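Local coordinates for iron binding protein FbpA (Mannheimia haemolytica, PDB 1SI0) that binds ferric iron and probably serves as the periplasmic solute-binding component of a bacterial iron uptake system, at residues A[99-104]-A[196-201]. Numbering follows the deposited sequence. Where two conformers were deposited one is given.
Sequences TTRARV and NSYYYG. With FE (Fe (III) ion), chain B; CO3 (carbonate ion), chain C.
Ala102 and Ser197 join the two segments by a pair of hydrogen bonds: Ser197 N donates to Ala102 O at 2.8 Å, and Ala102 N donates to Ser197 OG at 3.1 Å, nearly straight at 165°. The hydroxyl thus takes over as acceptor where the antiparallel pairing of Arg103 with Asn196 gives way to helix 198-205. Beside it, Arg103 NH2 reaches Asn196 OD1 at 2.8 Å; the oxygen lies in the guanidinium plane, but the donor stands 73° above the carbonyl plane and so misses the lone pairs. Asp178 forms a salt bridge with the same NH2. The other end of the amide is better aligned, Asn196 ND2 meeting Tyr198 OH at 2.9 Å within the amide plane. That phenolic oxygen binds the iron(III) at 2.0 Å, as does Tyr199 OH, while Tyr142 supplies a third tyrosine oxygen and carbonate two more ligands. Arg101 CG sits between the backbone N and the carbonyl carbon, and two further bends bring the guanidinium beside Tyr198, whose CE1 stands 3.4 Å above its centre, the planes inclined by 35°. Arg101 NH1 donates to carbonate O1 at 3.0 Å and pairs with Glu268; Arg10 and Gln11 also bond the anion. Val104 CG1 packs on Ser197 CB. The Arg103 bond is consistent with fixing the Asn196 amide's rotation, and Arg101's with a synergistic carbonate, as in related ferric-binding proteins.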
loop_
_atom_site.group_PDB
_atom_site.type_symbol
_atom_site.label_atom_id
_atom_site.label_comp_id
_atom_site.label_asym_id
_atom_site.label_seq_id
_atom_site.Cartn_x
_atom_site.Cartn_y
_atom_site.Cartn_z
ATOM N N THR A 99 -7.984 -3.401 -3.042
ATOM C CA THR A 99 -8.282 -2.192 -2.285
ATOM C C THR A 99 -7.413 -1.080 -2.804
ATOM O O THR A 99 -6.409 -1.316 -3.480
ATOM C CB THR A 99 -7.943 -2.344 -0.802
ATOM O OG1 THR A 99 -6.528 -2.519 -0.650
ATOM C CG2 THR A 99 -8.587 -3.564 -0.166
ATOM N N THR A 100 -7.788 0.145 -2.472
ATOM C CA THR A 100 -6.855 1.240 -2.580
ATOM C C THR A 100 -6.584 1.811 -1.199
ATOM O O THR A 100 -7.345 1.617 -0.248
ATOM C CB THR A 100 -7.347 2.362 -3.510
ATOM O OG1 THR A 100 -8.601 2.884 -3.056
ATOM C CG2 THR A 100 -7.627 1.850 -4.913
ATOM N N ARG A 101 -5.472 2.515 -1.119
ATOM C CA ARG A 101 -5.025 3.143 0.103
ATOM C C ARG A 101 -4.351 4.436 -0.287
ATOM O O ARG A 101 -3.869 4.589 -1.406
ATOM C CB ARG A 101 -4.063 2.237 0.872
ATOM C CG ARG A 101 -2.904 1.664 0.070
ATOM C CD ARG A 101 -3.179 0.306 -0.530
ATOM N NE ARG A 101 -3.377 -0.745 0.464
ATOM C CZ ARG A 101 -2.412 -1.343 1.164
ATOM N NH1 ARG A 101 -2.735 -2.287 2.031
ATOM N NH2 ARG A 101 -1.140 -1.018 1.015
ATOM N N ALA A 102 -4.349 5.388 0.626
ATOM C CA ALA A 102 -3.680 6.662 0.416
ATOM C C ALA A 102 -2.426 6.705 1.258
ATOM O O ALA A 102 -2.436 6.255 2.396
ATOM C CB ALA A 102 -4.592 7.796 0.796
ATOM N N ARG A 103 -1.340 7.234 0.720
ATOM C CA ARG A 103 -0.166 7.482 1.536
ATOM C C ARG A 103 -0.250 8.934 1.954
ATOM O O ARG A 103 -0.082 9.844 1.150
ATOM C CB ARG A 103 1.119 7.163 0.789
ATOM C CG ARG A 103 2.329 7.079 1.688
ATOM C CD ARG A 103 3.358 6.052 1.227
ATOM N NE ARG A 103 4.409 5.853 2.218
ATOM C CZ ARG A 103 4.272 5.152 3.337
ATOM N NH1 ARG A 103 5.289 5.049 4.169
ATOM N NH2 ARG A 103 3.141 4.540 3.624
ATOM N N VAL A 104 -0.569 9.125 3.225
ATOM C CA VAL A 104 -0.951 10.398 3.783
ATOM C C VAL A 104 0.166 10.980 4.629
ATOM O O VAL A 104 1.224 10.370 4.806
ATOM C CB VAL A 104 -2.251 10.248 4.615
ATOM C CG1 VAL A 104 -3.377 9.704 3.757
ATOM C CG2 VAL A 104 -2.061 9.353 5.848
ATOM N N ASN A 196 0.490 5.049 5.469
ATOM C CA ASN A 196 -0.734 4.731 4.762
ATOM C C ASN A 196 -1.938 5.031 5.633
ATOM O O ASN A 196 -1.888 4.897 6.852
ATOM C CB ASN A 196 -0.760 3.279 4.310
ATOM C CG ASN A 196 0.123 3.025 3.107
ATOM O OD1 ASN A 196 0.610 3.955 2.464
ATOM N ND2 ASN A 196 0.311 1.761 2.787
ATOM N N SER A 197 -3.028 5.393 4.971
ATOM C CA SER A 197 -4.254 5.848 5.607
ATOM C C SER A 197 -4.881 4.799 6.511
ATOM O O SER A 197 -5.309 5.112 7.613
ATOM C CB SER A 197 -5.266 6.245 4.531
ATOM O OG SER A 197 -5.427 5.208 3.565
ATOM N N TYR A 198 -4.967 3.563 6.038
ATOM C CA TYR A 198 -5.703 2.528 6.775
ATOM C C TYR A 198 -5.079 2.261 8.142
ATOM O O TYR A 198 -5.791 1.881 9.069
ATOM C CB TYR A 198 -5.846 1.227 5.959
ATOM C CG TYR A 198 -4.536 0.711 5.455
ATOM C CD1 TYR A 198 -4.006 1.163 4.256
ATOM C CD2 TYR A 198 -3.808 -0.205 6.190
ATOM C CE1 TYR A 198 -2.803 0.715 3.804
ATOM C CE2 TYR A 198 -2.589 -0.658 5.749
ATOM C CZ TYR A 198 -2.080 -0.176 4.554
ATOM O OH TYR A 198 -0.860 -0.565 4.090
ATOM N N TYR A 199 -3.777 2.483 8.289
ATOM C CA TYR A 199 -3.142 2.290 9.591
ATOM C C TYR A 199 -3.735 3.198 10.657
ATOM O O TYR A 199 -3.736 2.830 11.827
ATOM C CB TYR A 199 -1.630 2.493 9.526
ATOM C CG TYR A 199 -0.944 1.436 8.709
ATOM C CD1 TYR A 199 -0.196 1.778 7.594
ATOM C CD2 TYR A 199 -1.048 0.092 9.039
ATOM C CE1 TYR A 199 0.428 0.809 6.833
ATOM C CE2 TYR A 199 -0.430 -0.880 8.280
ATOM C CZ TYR A 199 0.308 -0.519 7.177
ATOM O OH TYR A 199 0.911 -1.490 6.416
ATOM N N TYR A 200 -4.205 4.383 10.280
ATOM C CA TYR A 200 -4.829 5.275 11.249
ATOM C C TYR A 200 -6.057 4.609 11.849
ATOM O O TYR A 200 -6.247 4.646 13.061
ATOM C CB TYR A 200 -5.201 6.597 10.593
ATOM C CG TYR A 200 -5.498 7.717 11.553
ATOM C CD1 TYR A 200 -6.774 8.242 11.649
ATOM C CD2 TYR A 200 -4.497 8.272 12.343
ATOM C CE1 TYR A 200 -7.057 9.279 12.511
ATOM C CE2 TYR A 200 -4.771 9.324 13.207
ATOM C CZ TYR A 200 -6.052 9.814 13.284
ATOM O OH TYR A 200 -6.350 10.856 14.125
ATOM N N GLY A 201 -6.880 3.990 11.010
ATOM C CA GLY A 201 -8.041 3.262 11.492
ATOM C C GLY A 201 -7.660 2.053 12.327
ATOM O O GLY A 201 -8.285 1.777 13.345
HETATM FE FE FE B . 0.244 -2.089 4.655
HETATM C C CO3 C . -0.385 -4.507 4.623
HETATM O O1 CO3 C . -1.174 -3.573 4.218
HETATM O O2 CO3 C . 0.771 -4.194 5.089
HETATM O O3 CO3 C . -0.758 -5.741 4.540
#